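Local atomic coordinates of 2,5-dihydroxypyridine 5,6-dioxygenase (PDB entry 7CUP), a protein that catalyses the iron-dependent dioxygenolytic ring cleavage of 2,5-dihydroxypyridine between carbons 5 and 6, giving N-formylmaleamate in aerobic nicotinate degradation. Residues 3-8 against 36-41; 140-145 against 268-273; 175-180 against 192-197. All coordinates share one frame; numbering follows the deposited sequence.

Contact 1 (3-8 against 36-41); sequences VSNAQL and DPRTVN
R38 reaches from the first turn of helix 37-49 to the start of helix 5-18, where its guanidinium meets N5 and the backbone of V3. The grip on N5 is side-on: NE of R38 lies 2.9 Å and NH2 of R38 2.8 Å from the single atom OD1 of N5. Both bonds are clearly bent, as expected when one oxygen serves two neighbouring N-H groups. R38 NH2 has a second acceptor, V3 O, at 2.8 Å and along a straighter path (161°). All three bonds run close to the guanidinium plane, which fixes the rotation of the group. The arginine chain turns at chi3 (70°) after an extended chi2, and this bend brings the NE edge round to the asparagine. The N5 amide stands 33° from the guanidinium plane.

Each helix begins with a side-chain N-cap: S4 OG accepts from Q7 N, while D36 OD1 accepts from R38 N at 2.9 Å, the N-H meeting it from above the carboxylate plane. R38 thereby bridges the capped first turns of helices 5-18 and 37-49.

Beside this polar group, L8 has CG anti to its own N and sets CD2 against the helix backbone, 3.7 Å from R38 O. L8 CD2 also lies 4.1 Å from T39 OG1. P126 of helix 126-131 packs on both L8 and R38, and H33 of a second subunit packs on R38.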
ATOM      1  N   VAL A   3      13.695  15.653  -0.605  1.00 22.24           N
ATOM      2  CA  VAL A   3      14.760  14.733  -0.094  1.00 22.36           C
ATOM      3  C   VAL A   3      14.457  13.305  -0.547  1.00 20.21           C
ATOM      4  O   VAL A   3      13.408  12.766  -0.143  1.00 20.25           O
ATOM      5  CB  VAL A   3      14.909  14.817   1.442  1.00 22.13           C
ATOM      6  CG1 VAL A   3      15.912  13.818   1.982  1.00 23.14           C
ATOM      7  CG2 VAL A   3      15.295  16.205   1.909  1.00 23.56           C
ATOM      8  N   SER A   4      15.374  12.692  -1.302  1.00 19.72           N
ATOM      9  CA  SER A   4      15.317  11.270  -1.722  1.00 20.10           C
ATOM     10  C   SER A   4      15.490  10.341  -0.517  1.00 21.93           C
ATOM     11  O   SER A   4      16.021  10.799   0.502  1.00 21.06           O
ATOM     12  CB  SER A   4      16.366  10.957  -2.774  1.00 20.58           C
ATOM     13  OG  SER A   4      17.644  10.827  -2.169  1.00 21.47           O
ATOM     14  N   ASN A   5      15.115   9.061  -0.649  1.00 24.93           N
ATOM     15  CA  ASN A   5      15.287   8.011   0.410  1.00 26.36           C
ATOM     16  C   ASN A   5      16.778   7.791   0.718  1.00 26.27           C
ATOM     17  O   ASN A   5      17.118   7.715   1.903  1.00 25.99           O
ATOM     18  CB  ASN A   5      14.660   6.666   0.039  1.00 31.01           C
ATOM     19  CG  ASN A   5      13.139   6.671   0.005  1.00 33.20           C
ATOM     20  OD1 ASN A   5      12.485   7.688   0.210  1.00 36.86           O
ATOM     21  ND2 ASN A   5      12.558   5.511  -0.233  1.00 33.50           N
ATOM     22  N   ALA A   6      17.632   7.748  -0.301  1.00 24.72           N
ATOM     23  CA  ALA A   6      19.104   7.665  -0.162  1.00 24.62           C
ATOM     24  C   ALA A   6      19.630   8.856   0.636  1.00 23.03           C
ATOM     25  O   ALA A   6      20.395   8.618   1.587  1.00 22.80           O
ATOM     26  CB  ALA A   6      19.794   7.589  -1.514  1.00 23.94           C
ATOM     27  N   GLN A   7      19.280  10.082   0.260  1.00 23.10           N
ATOM     28  CA  GLN A   7      19.776  11.285   0.975  1.00 24.75           C
ATOM     29  C   GLN A   7      19.268  11.272   2.422  1.00 22.50           C
ATOM     30  O   GLN A   7      20.063  11.632   3.291  1.00 19.37           O
ATOM     31  CB  GLN A   7      19.409  12.597   0.283  1.00 28.18           C
ATOM     32  CG  GLN A   7      20.038  13.811   0.962  1.00 34.99           C
ATOM     33  CD  GLN A   7      19.812  15.094   0.198  1.00 38.62           C
ATOM     34  OE1 GLN A   7      19.880  15.126  -1.032  1.00 49.55           O
ATOM     35  NE2 GLN A   7      19.519  16.161   0.930  1.00 45.93           N
ATOM     36  N   LEU A   8      18.013  10.877   2.673  1.00 20.69           N
ATOM     37  CA  LEU A   8      17.459  10.797   4.055  1.00 21.62           C
ATOM     38  C   LEU A   8      18.265   9.791   4.910  1.00 21.32           C
ATOM     39  O   LEU A   8      18.573  10.111   6.071  1.00 19.37           O
ATOM     40  CB  LEU A   8      15.977  10.435   3.994  1.00 21.54           C
ATOM     41  CG  LEU A   8      15.204  10.585   5.302  1.00 21.67           C
ATOM     42  CD1 LEU A   8      15.325  11.976   5.870  1.00 22.56           C
ATOM     43  CD2 LEU A   8      13.751  10.249   5.079  1.00 22.59           C
ATOM     44  N   ASP A  36       6.108   9.019  10.076  1.00 19.94           N
ATOM     45  CA  ASP A  36       6.524   9.042   8.654  1.00 21.25           C
ATOM     46  C   ASP A  36       7.323   7.787   8.352  1.00 20.09           C
ATOM     47  O   ASP A  36       8.393   7.576   8.938  1.00 20.13           O
ATOM     48  CB  ASP A  36       7.338  10.286   8.299  1.00 22.75           C
ATOM     49  CG  ASP A  36       7.613  10.347   6.796  1.00 24.80           C
ATOM     50  OD1 ASP A  36       7.492   9.288   6.110  1.00 26.51           O
ATOM     51  OD2 ASP A  36       7.907  11.447   6.312  1.00 31.71           O
ATOM     52  N   PRO A  37       6.806   6.879   7.493  1.00 20.25           N
ATOM     53  CA  PRO A  37       7.490   5.623   7.208  1.00 19.87           C
ATOM     54  C   PRO A  37       8.867   5.812   6.557  1.00 20.85           C
ATOM     55  O   PRO A  37       9.758   5.006   6.818  1.00 21.76           O
ATOM     56  CB  PRO A  37       6.532   4.861   6.267  1.00 21.20           C
ATOM     57  CG  PRO A  37       5.600   5.908   5.751  1.00 19.99           C
ATOM     58  CD  PRO A  37       5.471   6.913   6.878  1.00 21.34           C
ATOM     59  N   ARG A  38       9.046   6.867   5.778  1.00 20.41           N
ATOM     60  CA  ARG A  38      10.359   7.130   5.115  1.00 21.81           C
ATOM     61  C   ARG A  38      11.423   7.417   6.181  1.00 21.23           C
ATOM     62  O   ARG A  38      12.537   6.915   6.036  1.00 18.72           O
ATOM     63  CB  ARG A  38      10.200   8.276   4.131  1.00 22.99           C
ATOM     64  CG  ARG A  38       9.230   7.920   3.025  1.00 26.63           C
ATOM     65  CD  ARG A  38       9.036   9.056   2.065  1.00 28.74           C
ATOM     66  NE  ARG A  38      10.257   9.239   1.303  1.00 30.63           N
ATOM     67  CZ  ARG A  38      10.932  10.378   1.254  1.00 31.17           C
ATOM     68  NH1 ARG A  38      10.455  11.437   1.891  1.00 28.29           N
ATOM     69  NH2 ARG A  38      12.058  10.458   0.547  1.00 28.63           N
ATOM     70  N   THR A  39      11.064   8.169   7.230  1.00 22.15           N
ATOM     71  CA  THR A  39      11.960   8.532   8.362  1.00 23.07           C
ATOM     72  C   THR A  39      12.282   7.287   9.220  1.00 21.09           C
ATOM     73  O   THR A  39      13.476   7.073   9.534  1.00 18.85           O
ATOM     74  CB  THR A  39      11.394   9.740   9.133  1.00 23.64           C
ATOM     75  OG1 THR A  39      11.265  10.850   8.239  1.00 25.97           O
ATOM     76  CG2 THR A  39      12.326  10.215  10.214  1.00 25.99           C
ATOM     77  N   VAL A  40      11.275   6.515   9.628  1.00 19.67           N
ATOM     78  CA  VAL A  40      11.470   5.198  10.299  1.00 21.54           C
ATOM     79  C   VAL A  40      12.448   4.340   9.479  1.00 21.77           C
ATOM     80  O   VAL A  40      13.421   3.807  10.067  1.00 20.14           O
ATOM     81  CB  VAL A  40      10.120   4.493  10.465  1.00 21.66           C
ATOM     82  CG1 VAL A  40      10.264   3.070  10.945  1.00 21.79           C
ATOM     83  CG2 VAL A  40       9.188   5.277  11.368  1.00 23.10           C
ATOM     84  N   ASN A  41      12.228   4.185   8.177  1.00 22.21           N
ATOM     85  CA  ASN A  41      13.075   3.296   7.314  1.00 24.04           C
ATOM     86  C   ASN A  41      14.513   3.823   7.257  1.00 19.99           C
ATOM     87  O   ASN A  41      15.425   3.021   7.469  1.00 18.71           O
ATOM     88  CB  ASN A  41      12.533   3.113   5.896  1.00 26.96           C
ATOM     89  CG  ASN A  41      11.228   2.331   5.883  1.00 37.41           C
ATOM     90  OD1 ASN A  41      10.902   1.609   6.850  1.00 32.79           O
ATOM     91  ND2 ASN A  41      10.467   2.495   4.800  1.00 33.35           N
TER

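Contact 2 (140-145 against 268-273); sequences RRVLAA and WGLQPR
R141 and L270 come together through a fork of two bonds: the end of the guanidinium faces the leucine carbonyl, and NH1 and NH2 of R141 each lie 2.9 Å from L270 O. The oxygen sits essentially in the guanidinium plane, but the two donors use it differently. NH1 approaches in the carbonyl plane on a lone pair, whereas NH2 comes nearly along the C=O axis, and the bonds bend to 146° and 148° at their hydrogens. After an extended chi2 the R141 chain bends at chi3 (-58°), which directs this end-on approach. D138 forms a salt bridge with NH2, and S347 O accepts from NH1, so further bonds fix the rotation of the buried group. P272 approaches from the opposite direction, its CD 3.6 Å from NH2 of R141.

Beside the arginine, at V142 and one turn on at A145, the contact is apolar. The L270 side chain points at the helix, and its CD1 fits tightly against A145, 3.5 Å from CB, while also lying 3.9 Å from CA and 4.2 Å from CG2 of V142. The W268 side chain starts off to one side, but its indole returns toward the helix and brings CZ2 to 3.9 Å from A145 CB. L195 of the adjoining strand touches A145, W268 and L270, extending this apolar layer.

The W268 side chain is about 14 Å from the iron, so at a distance from the metal helix 136-151 packs on an antiparallel sheet, at the end of strand 263-269, which carries the iron ligand H265.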
ATOM      1  N   ARG A 140      28.664  23.804  19.855  1.00 29.55           N
ATOM      2  CA  ARG A 140      29.681  24.719  20.435  1.00 36.57           C
ATOM      3  C   ARG A 140      28.998  26.048  20.800  1.00 36.32           C
ATOM      4  O   ARG A 140      29.119  26.486  21.975  1.00 34.09           O
ATOM      5  CB  ARG A 140      30.869  24.891  19.478  1.00 40.03           C
ATOM      6  CG  ARG A 140      32.004  25.729  20.059  1.00 43.15           C
ATOM      7  CD  ARG A 140      33.075  26.130  19.066  1.00 46.81           C
ATOM      8  NE  ARG A 140      32.579  26.838  17.881  1.00 52.86           N
ATOM      9  CZ  ARG A 140      32.154  28.102  17.853  1.00 52.94           C
ATOM     10  NH1 ARG A 140      32.121  28.843  18.947  1.00 57.03           N
ATOM     11  NH2 ARG A 140      31.722  28.619  16.723  1.00 56.95           N
ATOM     12  N   ARG A 141      28.282  26.659  19.852  1.00 36.59           N
ATOM     13  CA  ARG A 141      27.676  28.003  20.031  1.00 34.76           C
ATOM     14  C   ARG A 141      26.637  27.940  21.156  1.00 34.71           C
ATOM     15  O   ARG A 141      26.590  28.859  21.998  1.00 34.31           O
ATOM     16  CB  ARG A 141      27.101  28.518  18.708  1.00 34.09           C
ATOM     17  CG  ARG A 141      28.163  28.793  17.650  1.00 35.24           C
ATOM     18  CD  ARG A 141      27.670  29.491  16.383  1.00 33.67           C
ATOM     19  NE  ARG A 141      26.620  28.698  15.744  1.00 36.92           N
ATOM     20  CZ  ARG A 141      25.311  28.891  15.928  1.00 37.79           C
ATOM     21  NH1 ARG A 141      24.875  29.876  16.689  1.00 34.63           N
ATOM     22  NH2 ARG A 141      24.426  28.091  15.356  1.00 38.76           N
ATOM     23  N   VAL A 142      25.840  26.879  21.202  1.00 30.70           N
ATOM     24  CA  VAL A 142      24.734  26.736  22.199  1.00 31.27           C
ATOM     25  C   VAL A 142      25.308  26.544  23.615  1.00 31.84           C
ATOM     26  O   VAL A 142      24.693  27.074  24.585  1.00 29.87           O
ATOM     27  CB  VAL A 142      23.789  25.586  21.807  1.00 32.89           C
ATOM     28  CG1 VAL A 142      22.833  25.211  22.933  1.00 33.49           C
ATOM     29  CG2 VAL A 142      23.047  25.919  20.519  1.00 30.86           C
ATOM     30  N   LEU A 143      26.369  25.742  23.749  1.00 34.24           N
ATOM     31  CA  LEU A 143      27.045  25.505  25.052  1.00 37.37           C
ATOM     32  C   LEU A 143      27.712  26.806  25.538  1.00 39.18           C
ATOM     33  O   LEU A 143      27.666  27.049  26.760  1.00 41.84           O
ATOM     34  CB  LEU A 143      28.099  24.415  24.888  1.00 36.91           C
ATOM     35  CG  LEU A 143      27.591  23.003  24.645  1.00 42.56           C
ATOM     36  CD1 LEU A 143      28.706  22.024  24.966  1.00 41.13           C
ATOM     37  CD2 LEU A 143      26.333  22.698  25.449  1.00 42.08           C
ATOM     38  N   ALA A 144      28.313  27.594  24.633  1.00 35.50           N
ATOM     39  CA  ALA A 144      28.865  28.938  24.946  1.00 37.51           C
ATOM     40  C   ALA A 144      27.751  29.832  25.521  1.00 39.56           C
ATOM     41  O   ALA A 144      27.970  30.520  26.554  1.00 38.61           O
ATOM     42  CB  ALA A 144      29.506  29.543  23.728  1.00 35.33           C
ATOM     43  N   ALA A 145      26.556  29.808  24.936  1.00 36.21           N
ATOM     44  CA  ALA A 145      25.402  30.579  25.461  1.00 36.99           C
ATOM     45  C   ALA A 145      25.021  30.022  26.825  1.00 37.24           C
ATOM     46  O   ALA A 145      24.678  30.819  27.724  1.00 40.83           O
ATOM     47  CB  ALA A 145      24.223  30.534  24.519  1.00 35.78           C
ATOM     48  N   TRP A 268      16.397  32.007  24.275  1.00 25.45           N
ATOM     49  CA  TRP A 268      16.633  32.682  22.981  1.00 27.08           C
ATOM     50  C   TRP A 268      17.184  31.693  21.955  1.00 25.46           C
ATOM     51  O   TRP A 268      17.676  30.630  22.351  1.00 24.79           O
ATOM     52  CB  TRP A 268      17.492  33.941  23.177  1.00 27.63           C
ATOM     53  CG  TRP A 268      18.927  33.743  23.543  1.00 28.99           C
ATOM     54  CD1 TRP A 268      19.986  33.768  22.691  1.00 29.58           C
ATOM     55  CD2 TRP A 268      19.482  33.534  24.856  1.00 29.14           C
ATOM     56  NE1 TRP A 268      21.153  33.551  23.371  1.00 30.65           N
ATOM     57  CE2 TRP A 268      20.879  33.430  24.702  1.00 28.51           C
ATOM     58  CE3 TRP A 268      18.940  33.440  26.137  1.00 31.30           C
ATOM     59  CZ2 TRP A 268      21.747  33.248  25.777  1.00 29.88           C
ATOM     60  CZ3 TRP A 268      19.791  33.221  27.201  1.00 32.02           C
ATOM     61  CH2 TRP A 268      21.174  33.136  27.021  1.00 30.62           C
ATOM     62  N   GLY A 269      17.037  32.053  20.686  1.00 26.77           N
ATOM     63  CA  GLY A 269      17.305  31.183  19.541  1.00 26.68           C
ATOM     64  C   GLY A 269      18.682  31.419  19.018  1.00 26.67           C
ATOM     65  O   GLY A 269      19.097  32.598  19.002  1.00 26.63           O
ATOM     66  N   LEU A 270      19.356  30.351  18.597  1.00 25.75           N
ATOM     67  CA  LEU A 270      20.757  30.392  18.110  1.00 26.62           C
ATOM     68  C   LEU A 270      20.869  29.654  16.783  1.00 27.74           C
ATOM     69  O   LEU A 270      22.002  29.284  16.414  1.00 28.49           O
ATOM     70  CB  LEU A 270      21.661  29.785  19.188  1.00 28.09           C
ATOM     71  CG  LEU A 270      21.898  30.687  20.411  1.00 30.18           C
ATOM     72  CD1 LEU A 270      22.630  29.944  21.513  1.00 32.28           C
ATOM     73  CD2 LEU A 270      22.657  31.950  20.036  1.00 29.76           C
ATOM     74  N   GLN A 271      19.760  29.495  16.056  1.00 26.21           N
ATOM     75  CA  GLN A 271      19.738  28.718  14.781  1.00 26.29           C
ATOM     76  C   GLN A 271      19.550  29.643  13.571  1.00 26.57           C
ATOM     77  O   GLN A 271      18.437  29.947  13.150  1.00 22.84           O
ATOM     78  CB  GLN A 271      18.657  27.627  14.854  1.00 26.17           C
ATOM     79  CG  GLN A 271      18.677  26.656  13.686  1.00 24.12           C
ATOM     80  CD  GLN A 271      20.058  26.170  13.329  1.00 20.77           C
ATOM     81  OE1 GLN A 271      20.749  26.750  12.495  1.00 19.71           O
ATOM     82  NE2 GLN A 271      20.433  25.049  13.926  1.00 21.14           N
ATOM     83  N   PRO A 272      20.643  30.075  12.915  1.00 26.43           N
ATOM     84  CA  PRO A 272      20.522  30.958  11.761  1.00 28.01           C
ATOM     85  C   PRO A 272      19.963  30.262  10.511  1.00 26.36           C
ATOM     86  O   PRO A 272      19.511  30.949   9.610  1.00 25.59           O
ATOM     87  CB  PRO A 272      21.965  31.426  11.552  1.00 28.82           C
ATOM     88  CG  PRO A 272      22.792  30.257  12.019  1.00 28.62           C
ATOM     89  CD  PRO A 272      22.038  29.720  13.218  1.00 27.91           C
ATOM     90  N   ARG A 273      19.976  28.932  10.466  1.00 26.22           N
ATOM     91  CA  ARG A 273      19.377  28.175   9.331  1.00 25.19           C
ATOM     92  C   ARG A 273      17.855  28.048   9.516  1.00 23.78           C
ATOM     93  O   ARG A 273      17.171  27.686   8.531  1.00 23.06           O
ATOM     94  CB  ARG A 273      20.106  26.840   9.174  1.00 25.95           C
ATOM     95  CG  ARG A 273      21.545  27.015   8.707  1.00 25.23           C
ATOM     96  CD  ARG A 273      22.274  25.685   8.492  1.00 26.28           C
ATOM     97  NE  ARG A 273      22.529  25.024   9.767  1.00 26.09           N
ATOM     98  CZ  ARG A 273      22.659  23.713   9.957  1.00 26.40           C
ATOM     99  NH1 ARG A 273      22.557  22.859   8.951  1.00 27.29           N
ATOM    100  NH2 ARG A 273      22.883  23.256  11.176  1.00 28.28           N
TER

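Contact 3 (175-180 against 192-197); sequences VTEYGY and SGFLFT
V175 and E177 pair with F196 and F194 in an antiparallel arrangement that places strand 175-177 at the edge of the sheet carrying the iron ligand H265. The pairing ends in a G1 beta bulge, with G193 and F194 both facing E177.

The backbone bonds include a nearly straight one from V175 N to F196 O (2.8 Å, 177°). At the bulge, E177 O accepts from F194 N at 3.0 Å and from G193 N at 2.9 Å; the glycine donor stands above the carbonyl plane.

An apolar pair lies on the sheet face shared by V175, E177, F194 and F196: V175 and F196 point the same way, with CG1 of V175 3.5 Å from CZ of F196. Apart from this, V175 O lies over one face of the F196 ring, offset toward its rim. That ring also meets the ring of H265, so F196 stands next to the iron ligand, its side chain about 7 Å from the metal.

Carboxylate-ring contacts form the third group. The E177 chain, extended beyond CG, brings its carboxylate to the outer ends of both rings. OE1 of E177 is 3.4 Å from CZ of F194, and OE2 of E177 meets the edge of the F196 ring at CE2, 3.6 Å away.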
ATOM      1  N   VAL A 175      18.502  24.455  29.991  1.00 38.55           N
ATOM      2  CA  VAL A 175      18.381  23.296  29.065  1.00 33.81           C
ATOM      3  C   VAL A 175      18.775  23.777  27.677  1.00 32.43           C
ATOM      4  O   VAL A 175      18.367  24.883  27.295  1.00 30.01           O
ATOM      5  CB  VAL A 175      16.975  22.684  29.112  1.00 35.04           C
ATOM      6  CG1 VAL A 175      16.782  21.608  28.051  1.00 36.63           C
ATOM      7  CG2 VAL A 175      16.687  22.115  30.489  1.00 35.04           C
ATOM      8  N   THR A 176      19.589  22.984  26.986  1.00 30.71           N
ATOM      9  CA  THR A 176      20.003  23.220  25.581  1.00 28.82           C
ATOM     10  C   THR A 176      19.367  22.186  24.639  1.00 27.02           C
ATOM     11  O   THR A 176      19.128  21.041  25.065  1.00 25.20           O
ATOM     12  CB  THR A 176      21.527  23.188  25.461  1.00 29.58           C
ATOM     13  OG1 THR A 176      21.980  21.856  25.711  1.00 29.14           O
ATOM     14  CG2 THR A 176      22.172  24.159  26.424  1.00 30.98           C
ATOM     15  N   GLU A 177      19.098  22.604  23.402  1.00 24.59           N
ATOM     16  CA  GLU A 177      18.795  21.711  22.262  1.00 24.19           C
ATOM     17  C   GLU A 177      19.721  22.133  21.129  1.00 23.49           C
ATOM     18  O   GLU A 177      19.553  23.277  20.709  1.00 23.84           O
ATOM     19  CB  GLU A 177      17.314  21.816  21.877  1.00 24.80           C
ATOM     20  CG  GLU A 177      16.347  21.629  23.012  1.00 24.89           C
ATOM     21  CD  GLU A 177      14.892  21.514  22.600  1.00 27.07           C
ATOM     22  OE1 GLU A 177      14.643  21.322  21.409  1.00 27.01           O
ATOM     23  OE2 GLU A 177      14.005  21.596  23.477  1.00 28.91           O
ATOM     24  N   TYR A 178      20.679  21.286  20.696  1.00 21.47           N
ATOM     25  CA  TYR A 178      21.643  21.543  19.581  1.00 22.56           C
ATOM     26  C   TYR A 178      21.556  20.455  18.494  1.00 21.61           C
ATOM     27  O   TYR A 178      22.373  20.479  17.541  1.00 24.10           O
ATOM     28  CB  TYR A 178      23.100  21.673  20.076  1.00 23.46           C
ATOM     29  CG  TYR A 178      23.605  20.584  21.008  1.00 25.57           C
ATOM     30  CD1 TYR A 178      23.987  19.337  20.523  1.00 25.60           C
ATOM     31  CD2 TYR A 178      23.764  20.804  22.372  1.00 27.72           C
ATOM     32  CE1 TYR A 178      24.453  18.331  21.355  1.00 27.51           C
ATOM     33  CE2 TYR A 178      24.237  19.805  23.218  1.00 28.47           C
ATOM     34  CZ  TYR A 178      24.587  18.562  22.716  1.00 29.23           C
ATOM     35  OH  TYR A 178      25.089  17.563  23.524  1.00 29.19           O
ATOM     36  N   GLY A 179      20.588  19.536  18.586  1.00 22.88           N
ATOM     37  CA  GLY A 179      20.161  18.726  17.427  1.00 21.07           C
ATOM     38  C   GLY A 179      20.611  17.276  17.456  1.00 23.84           C
ATOM     39  O   GLY A 179      20.305  16.546  16.493  1.00 21.64           O
ATOM     40  N   TYR A 180      21.340  16.825  18.480  1.00 24.53           N
ATOM     41  CA  TYR A 180      21.831  15.421  18.500  1.00 22.82           C
ATOM     42  C   TYR A 180      21.984  14.960  19.945  1.00 24.32           C
ATOM     43  O   TYR A 180      22.055  15.828  20.852  1.00 23.94           O
ATOM     44  CB  TYR A 180      23.029  15.259  17.554  1.00 24.66           C
ATOM     45  CG  TYR A 180      24.292  16.037  17.832  1.00 25.92           C
ATOM     46  CD1 TYR A 180      24.535  17.271  17.246  1.00 25.57           C
ATOM     47  CD2 TYR A 180      25.310  15.499  18.622  1.00 28.09           C
ATOM     48  CE1 TYR A 180      25.714  17.965  17.477  1.00 25.63           C
ATOM     49  CE2 TYR A 180      26.504  16.178  18.845  1.00 26.48           C
ATOM     50  CZ  TYR A 180      26.714  17.416  18.270  1.00 27.33           C
ATOM     51  OH  TYR A 180      27.898  18.067  18.494  1.00 28.56           O
ATOM     52  N   SER A 192      17.038  21.784  15.909  1.00 22.89           N
ATOM     53  CA  SER A 192      16.936  22.779  17.005  1.00 22.74           C
ATOM     54  C   SER A 192      18.126  23.740  16.921  1.00 24.23           C
ATOM     55  O   SER A 192      18.454  24.167  15.798  1.00 20.68           O
ATOM     56  CB  SER A 192      16.772  22.104  18.355  1.00 23.38           C
ATOM     57  OG  SER A 192      17.858  21.228  18.666  1.00 22.13           O
ATOM     58  N   GLY A 193      18.729  24.105  18.060  1.00 23.77           N
ATOM     59  CA  GLY A 193      19.724  25.191  18.104  1.00 23.67           C
ATOM     60  C   GLY A 193      19.251  26.353  18.959  1.00 23.77           C
ATOM     61  O   GLY A 193      19.222  27.467  18.443  1.00 25.52           O
ATOM     62  N   PHE A 194      18.907  26.117  20.230  1.00 25.08           N
ATOM     63  CA  PHE A 194      18.459  27.171  21.180  1.00 26.13           C
ATOM     64  C   PHE A 194      18.577  26.671  22.622  1.00 27.54           C
ATOM     65  O   PHE A 194      19.020  25.522  22.879  1.00 23.89           O
ATOM     66  CB  PHE A 194      17.036  27.626  20.830  1.00 26.98           C
ATOM     67  CG  PHE A 194      15.967  26.569  20.933  1.00 24.72           C
ATOM     68  CD1 PHE A 194      15.794  25.625  19.920  1.00 26.78           C
ATOM     69  CD2 PHE A 194      15.084  26.555  22.002  1.00 25.68           C
ATOM     70  CE1 PHE A 194      14.793  24.662  20.014  1.00 24.69           C
ATOM     71  CE2 PHE A 194      14.060  25.609  22.075  1.00 27.02           C
ATOM     72  CZ  PHE A 194      13.930  24.654  21.088  1.00 24.55           C
ATOM     73  N   LEU A 195      18.184  27.518  23.566  1.00 26.93           N
ATOM     74  CA  LEU A 195      18.334  27.228  25.007  1.00 28.06           C
ATOM     75  C   LEU A 195      17.309  28.053  25.790  1.00 27.35           C
ATOM     76  O   LEU A 195      16.791  29.054  25.257  1.00 27.39           O
ATOM     77  CB  LEU A 195      19.791  27.482  25.432  1.00 27.75           C
ATOM     78  CG  LEU A 195      20.175  28.913  25.845  1.00 28.22           C
ATOM     79  CD1 LEU A 195      21.487  28.922  26.630  1.00 26.39           C
ATOM     80  CD2 LEU A 195      20.290  29.802  24.617  1.00 26.38           C
ATOM     81  N   PHE A 196      17.009  27.606  27.007  1.00 26.13           N
ATOM     82  CA  PHE A 196      15.981  28.203  27.878  1.00 30.39           C
ATOM     83  C   PHE A 196      16.203  27.762  29.333  1.00 32.31           C
ATOM     84  O   PHE A 196      16.941  26.783  29.568  1.00 32.18           O
ATOM     85  CB  PHE A 196      14.596  27.786  27.381  1.00 32.10           C
ATOM     86  CG  PHE A 196      14.446  26.303  27.140  1.00 29.64           C
ATOM     87  CD1 PHE A 196      14.025  25.457  28.157  1.00 32.56           C
ATOM     88  CD2 PHE A 196      14.721  25.759  25.898  1.00 29.02           C
ATOM     89  CE1 PHE A 196      13.879  24.097  27.933  1.00 33.38           C
ATOM     90  CE2 PHE A 196      14.582  24.397  25.675  1.00 32.24           C
ATOM     91  CZ  PHE A 196      14.176  23.564  26.694  1.00 33.86           C
ATOM     92  N   THR A 197      15.616  28.519  30.261  1.00 34.73           N
ATOM     93  CA  THR A 197      15.396  28.158  31.683  1.00 35.62           C
ATOM     94  C   THR A 197      13.925  28.335  32.020  1.00 36.34           C
ATOM     95  O   THR A 197      13.112  28.498  31.093  1.00 33.07           O
ATOM     96  CB  THR A 197      16.108  29.059  32.709  1.00 37.55           C
ATOM     97  OG1 THR A 197      17.074  29.927  32.117  1.00 43.08           O
ATOM     98  CG2 THR A 197      16.726  28.226  33.804  1.00 32.49           C
TER

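Contact 1 comes first along the chain and closes before either of the others opens, while contact 3 is nested inside the loop closed by contact 2. Contacts 2 and 3 have centres only 8 Å apart and share one antiparallel sheet, in which strands 194-197 and 263-269 are neighbours. They touch directly, through probable hydrogen bonds from L270 to G193 and from Q271 to S192, and where V142 packs on T176. Contact 3 approaches the iron through F196, whereas contact 2 packs helix 136-151 on the sheet farther from the metal. Contact 1, its centre 27 Å from that of contact 2 and 24 Å from that of contact 3, instead joins two helices at a subunit interface.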